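Local coordinates for protein (S)-ureidoglycine--glyoxylate transaminase (Bacillus subtilis, PDB 3ISL) that transfers the amino group of (S)-ureidoglycine to glyoxylate, giving oxalurate and glycine, as a pyridoxal-phosphate-dependent homodimeric enzyme of purine catabolism, at residues V327-P330 with G331-G335. Residues are numbered along the deposited sequence; the frame is centred on the assembly and turned at random.
Sequences VEIP and GGIDG
I329 reaches across to the I333 carbonyl and the CA of G335, packing between the two arms of a tight turn that I329 and G335 flank. Its CG2 methyl rests 3.3 Å from the carbonyl O of I333 and 4.3 Å from I333 CG2. The other branch ends on bare backbone: I329 CD1 packs on G335 CA at 3.9 Å, where there is no side chain. A chi1 of -59° sets CG2 anti to the backbone N, which turns that methyl to the I333 carbonyl; CG1 continues extended, and CD1 ends at the glycine. Further round, the P330 ring and the I333 side chain cross at a slant, with P330 CG 3.8 Å from I333 CD1. The backbone from P330 to I333 forms a type II beta turn, with G332 at positive phi (76°). I333 N donates to P330 O over 3.3 Å, a long bond with a bent N-H...O angle of 136°. The turn lies in the loop between strand 324-328 and helix 335-346, whose N-cap is D334; W362 of the partner strand 361-365 touches both I329 and P330. One long, bent hydrogen bond closes the turn, while I329 and P330 pack on I333 and G335 through apolar carbons and one methyl against a carbonyl, so the fit depends largely on shape.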
ATOM      1  N   VAL A 327     -22.209  14.429  16.643  1.00 24.62           N
ATOM      2  CA  VAL A 327     -22.684  15.164  17.797  1.00 23.63           C
ATOM      3  C   VAL A 327     -22.576  16.636  17.471  1.00 24.99           C
ATOM      4  O   VAL A 327     -21.515  17.092  17.045  1.00 24.56           O
ATOM      5  CB  VAL A 327     -21.860  14.840  19.055  1.00 23.84           C
ATOM      6  CG1 VAL A 327     -22.367  15.647  20.318  1.00 23.36           C
ATOM      7  CG2 VAL A 327     -21.841  13.320  19.312  1.00 24.70           C
ATOM      8  N   GLU A 328     -23.668  17.378  17.703  1.00 25.07           N
ATOM      9  CA  GLU A 328     -23.717  18.808  17.411  1.00 26.23           C
ATOM     10  C   GLU A 328     -22.886  19.557  18.443  1.00 26.34           C
ATOM     11  O   GLU A 328     -23.069  19.363  19.658  1.00 25.74           O
ATOM     12  CB  GLU A 328     -25.188  19.330  17.325  1.00 26.79           C
ATOM     13  CG  GLU A 328     -25.846  19.023  15.953  1.00 28.64           C
ATOM     14  CD  GLU A 328     -27.338  19.389  15.809  1.00 34.39           C
ATOM     15  OE1 GLU A 328     -27.861  19.211  14.669  1.00 34.99           O
ATOM     16  OE2 GLU A 328     -27.977  19.852  16.799  1.00 32.59           O
ATOM     17  N   ILE A 329     -21.960  20.382  17.944  1.00 25.90           N
ATOM     18  CA  ILE A 329     -21.186  21.303  18.764  1.00 26.09           C
ATOM     19  C   ILE A 329     -22.094  22.450  19.221  1.00 26.16           C
ATOM     20  O   ILE A 329     -22.620  23.215  18.427  1.00 26.16           O
ATOM     21  CB  ILE A 329     -19.929  21.845  18.011  1.00 25.88           C
ATOM     22  CG1 ILE A 329     -19.017  20.664  17.584  1.00 24.96           C
ATOM     23  CG2 ILE A 329     -19.167  22.899  18.874  1.00 25.70           C
ATOM     24  CD1 ILE A 329     -17.981  21.007  16.491  1.00 18.22           C
ATOM     25  N   PRO A 330     -22.287  22.567  20.521  1.00 26.78           N
ATOM     26  CA  PRO A 330     -23.170  23.650  21.052  1.00 26.48           C
ATOM     27  C   PRO A 330     -22.624  25.050  20.745  1.00 27.43           C
ATOM     28  O   PRO A 330     -21.399  25.240  20.659  1.00 26.81           O
ATOM     29  CB  PRO A 330     -23.161  23.402  22.553  1.00 26.20           C
ATOM     30  CG  PRO A 330     -22.447  22.014  22.758  1.00 26.33           C
ATOM     31  CD  PRO A 330     -21.595  21.791  21.566  1.00 25.34           C
ATOM     32  N   GLY A 331     -23.513  26.022  20.561  1.00 28.24           N
ATOM     33  CA  GLY A 331     -23.105  27.412  20.262  1.00 28.95           C
ATOM     34  C   GLY A 331     -22.140  27.960  21.308  1.00 30.43           C
ATOM     35  O   GLY A 331     -22.289  27.662  22.506  1.00 31.08           O
ATOM     36  N   GLY A 332     -21.140  28.740  20.881  1.00 30.64           N
ATOM     37  CA  GLY A 332     -20.137  29.300  21.820  1.00 31.27           C
ATOM     38  C   GLY A 332     -19.048  28.338  22.347  1.00 32.43           C
ATOM     39  O   GLY A 332     -18.308  28.653  23.313  1.00 31.12           O
ATOM     40  N   ILE A 333     -18.939  27.156  21.735  1.00 32.33           N
ATOM     41  CA  ILE A 333     -17.901  26.212  22.142  1.00 32.40           C
ATOM     42  C   ILE A 333     -17.014  25.934  20.940  1.00 31.94           C
ATOM     43  O   ILE A 333     -17.505  25.596  19.869  1.00 32.22           O
ATOM     44  CB  ILE A 333     -18.487  24.910  22.723  1.00 32.98           C
ATOM     45  CG1 ILE A 333     -18.939  25.139  24.168  1.00 35.41           C
ATOM     46  CG2 ILE A 333     -17.444  23.798  22.710  1.00 30.75           C
ATOM     47  CD1 ILE A 333     -20.013  24.180  24.644  1.00 39.32           C
ATOM     48  N   ASP A 334     -15.708  26.106  21.123  1.00 30.58           N
ATOM     49  CA  ASP A 334     -14.753  25.907  20.057  1.00 29.84           C
ATOM     50  C   ASP A 334     -14.535  24.379  19.952  1.00 28.55           C
ATOM     51  O   ASP A 334     -13.980  23.758  20.840  1.00 26.93           O
ATOM     52  CB  ASP A 334     -13.459  26.678  20.375  1.00 30.73           C
ATOM     53  CG  ASP A 334     -12.315  26.358  19.405  1.00 34.17           C
ATOM     54  OD1 ASP A 334     -12.451  25.429  18.570  1.00 36.45           O
ATOM     55  OD2 ASP A 334     -11.271  27.043  19.494  1.00 37.25           O
ATOM     56  N   GLY A 335     -15.046  23.797  18.884  1.00 28.01           N
ATOM     57  CA  GLY A 335     -15.038  22.355  18.703  1.00 27.76           C
ATOM     58  C   GLY A 335     -13.627  21.812  18.524  1.00 28.93           C
ATOM     59  O   GLY A 335     -13.333  20.643  18.891  1.00 28.83           O
TER